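Phosphoinositide 3-kinase adapter protein 1 (Homo sapiens, PDB 5FOR) links B-cell receptor signalling to phosphoinositide 3-kinase by docking its regulatory subunit, and Toll-like receptor signalling likewise, preventing excessive inflammatory cytokine production, its TIR domain forming this chain. Local coordinates at residues C7-V12 against T26-S31. Numbering follows the deposited sequence.
Sequences CDILIV and TLFLSS. With I3C (5-amino-2,4,6-triiodobenzene-1,3-dicarboxylic acid), chain C.
Ile-9 and Ile-11 on strand 9-13 face Phe-28 on helix 18-30, with no hydrogen bond between the two segments; the nearest alpha carbons, CA of Ile-9 and CA of Phe-28, stand 9.4 Å apart. The strand, which lies between strands 40-43 and 63-68 in the parallel sheet, makes backbone hydrogen bonds to Leu-40 and His-42 on one side and Cys-63 and Val-65 on the other. Both isoleucines leave the strand on the side of the helix, and one ring corner receives them: CD1 of Ile-11 lies 4.2 Å from CE2 of Phe-28, and CG2 of Ile-9 approaches that same CE2 to 4.4 Å. Both methyls come in obliquely to the ring. CG of Phe-28 is anti to its own carbonyl carbon (chi1 -72°), which sends the ring from the helix toward the sheet. Val-134 of helix 127-134 touches both Ile-9 and Phe-28. Farther along segment 26-31, OG of Ser-30 donates a hydrogen bond to O of Thr-26 (2.8 Å), while Leu-27, Ser-30 and Ser-31 border the triiodobenzene ligand, OG of Ser-31 lying 3.3 Å from its ring carbon C1. The contact is thus apolar, buried, small and not tight, one part of the helix-on-sheet packing of the TIR domain that Val-134 shares.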
loop_
_atom_site.group_PDB
_atom_site.type_symbol
_atom_site.label_atom_id
_atom_site.label_comp_id
_atom_site.label_asym_id
_atom_site.label_seq_id
_atom_site.Cartn_x
_atom_site.Cartn_y
_atom_site.Cartn_z
ATOM N N CYS A 7 4.580 2.597 13.474
ATOM C CA CYS A 7 3.445 2.292 12.597
ATOM C C CYS A 7 3.308 0.800 12.271
ATOM O O CYS A 7 4.286 0.138 11.936
ATOM C CB CYS A 7 3.585 3.091 11.291
ATOM S SG CYS A 7 2.153 3.072 10.155
ATOM N N ASP A 8 2.088 0.277 12.360
ATOM C CA ASP A 8 1.838 -1.124 12.026
ATOM C C ASP A 8 1.330 -1.339 10.589
ATOM O O ASP A 8 1.876 -2.159 9.858
ATOM C CB ASP A 8 0.840 -1.711 13.001
ATOM C CG ASP A 8 1.304 -1.589 14.429
ATOM O OD1 ASP A 8 2.305 -2.262 14.779
ATOM O OD2 ASP A 8 0.666 -0.821 15.192
ATOM N N ILE A 9 0.289 -0.601 10.205
ATOM C CA ILE A 9 -0.296 -0.686 8.873
ATOM C C ILE A 9 -0.234 0.673 8.165
ATOM O O ILE A 9 -0.775 1.673 8.652
ATOM C CB ILE A 9 -1.751 -1.208 8.936
ATOM C CG1 ILE A 9 -1.802 -2.582 9.631
ATOM C CG2 ILE A 9 -2.359 -1.272 7.499
ATOM C CD1 ILE A 9 -3.197 -3.148 9.815
ATOM N N LEU A 10 0.428 0.707 7.015
ATOM C CA LEU A 10 0.549 1.938 6.259
ATOM C C LEU A 10 -0.129 1.821 4.883
ATOM O O LEU A 10 0.269 0.998 4.061
ATOM C CB LEU A 10 2.023 2.321 6.089
ATOM C CG LEU A 10 2.218 3.590 5.236
ATOM C CD1 LEU A 10 1.589 4.846 5.885
ATOM C CD2 LEU A 10 3.680 3.811 4.963
ATOM N N ILE A 11 -1.150 2.645 4.655
ATOM C CA ILE A 11 -1.851 2.686 3.377
ATOM C C ILE A 11 -1.240 3.779 2.504
ATOM O O ILE A 11 -1.341 4.966 2.814
ATOM C CB ILE A 11 -3.357 2.907 3.556
ATOM C CG1 ILE A 11 -3.932 1.931 4.595
ATOM C CG2 ILE A 11 -4.081 2.765 2.190
ATOM C CD1 ILE A 11 -5.396 2.126 4.901
ATOM N N VAL A 12 -0.578 3.352 1.432
ATOM C CA VAL A 12 0.030 4.234 0.434
ATOM C C VAL A 12 -0.893 4.383 -0.780
ATOM O O VAL A 12 -1.287 3.397 -1.393
ATOM C CB VAL A 12 1.398 3.689 0.006
ATOM C CG1 VAL A 12 2.106 4.672 -0.896
ATOM C CG2 VAL A 12 2.222 3.382 1.235
ATOM N N THR A 26 -11.765 2.839 7.549
ATOM C CA THR A 26 -12.955 2.576 8.363
ATOM C C THR A 26 -13.148 1.082 8.554
ATOM O O THR A 26 -13.568 0.639 9.608
ATOM C CB THR A 26 -14.264 3.144 7.760
ATOM O OG1 THR A 26 -14.746 2.260 6.738
ATOM C CG2 THR A 26 -14.053 4.526 7.190
ATOM N N LEU A 27 -12.843 0.302 7.534
ATOM C CA LEU A 27 -12.977 -1.128 7.681
ATOM C C LEU A 27 -11.974 -1.684 8.705
ATOM O O LEU A 27 -12.323 -2.530 9.530
ATOM C CB LEU A 27 -12.802 -1.812 6.332
ATOM C CG LEU A 27 -12.598 -3.309 6.419
ATOM C CD1 LEU A 27 -13.966 -3.930 6.781
ATOM C CD2 LEU A 27 -12.099 -3.839 5.065
ATOM N N PHE A 28 -10.733 -1.200 8.645
ATOM C CA PHE A 28 -9.662 -1.709 9.497
ATOM C C PHE A 28 -9.873 -1.322 10.954
ATOM O O PHE A 28 -9.491 -2.056 11.838
ATOM C CB PHE A 28 -8.289 -1.210 9.027
ATOM C CG PHE A 28 -7.829 -1.841 7.756
ATOM C CD1 PHE A 28 -8.422 -3.015 7.302
ATOM C CD2 PHE A 28 -6.825 -1.252 6.993
ATOM C CE1 PHE A 28 -8.026 -3.601 6.096
ATOM C CE2 PHE A 28 -6.416 -1.826 5.799
ATOM C CZ PHE A 28 -7.018 -3.006 5.349
ATOM N N LEU A 29 -10.475 -0.163 11.185
ATOM C CA LEU A 29 -10.791 0.292 12.508
ATOM C C LEU A 29 -12.039 -0.366 13.062
ATOM O O LEU A 29 -12.299 -0.311 14.265
ATOM C CB LEU A 29 -10.960 1.805 12.502
ATOM C CG LEU A 29 -9.704 2.564 12.108
ATOM C CD1 LEU A 29 -10.038 4.031 11.973
ATOM C CD2 LEU A 29 -8.561 2.309 13.124
ATOM N N SER A 30 -12.820 -0.969 12.184
ATOM C CA SER A 30 -14.022 -1.676 12.590
ATOM C C SER A 30 -13.709 -3.094 13.025
ATOM O O SER A 30 -14.427 -3.662 13.837
ATOM C CB SER A 30 -15.041 -1.705 11.456
ATOM O OG SER A 30 -15.548 -0.409 11.258
ATOM N N SER A 31 -12.632 -3.650 12.486
ATOM C CA SER A 31 -12.351 -5.078 12.597
ATOM C C SER A 31 -11.493 -5.446 13.800
ATOM O O SER A 31 -10.477 -4.816 14.069
ATOM C CB SER A 31 -11.652 -5.585 11.332
ATOM O OG SER A 31 -11.295 -6.954 11.474
HETATM I I3 I3C C . -13.226 -10.673 13.545
HETATM I I2 I3C C . -16.708 -5.619 12.805
HETATM I I1 I3C C . -14.025 -7.643 7.964
HETATM O O8 I3C C . -11.597 -10.438 10.783
HETATM O O9 I3C C . -13.063 -10.724 9.182
HETATM C C10 I3C C . -15.701 -5.989 9.809
HETATM N N13 I3C C . -15.281 -8.119 14.389
HETATM C C1 I3C C . -13.636 -9.124 10.856
HETATM C C6 I3C C . -13.986 -9.167 12.321
HETATM C C5 I3C C . -14.891 -8.150 12.944
HETATM C C4 I3C C . -15.448 -7.104 12.082
HETATM C C3 I3C C . -15.101 -7.050 10.659
HETATM C C2 I3C C . -14.231 -8.036 10.020
HETATM C C7 I3C C . -12.716 -10.163 10.244
HETATM O O11 I3C C . -16.709 -6.306 9.145
HETATM O O12 I3C C . -15.190 -4.856 9.777
#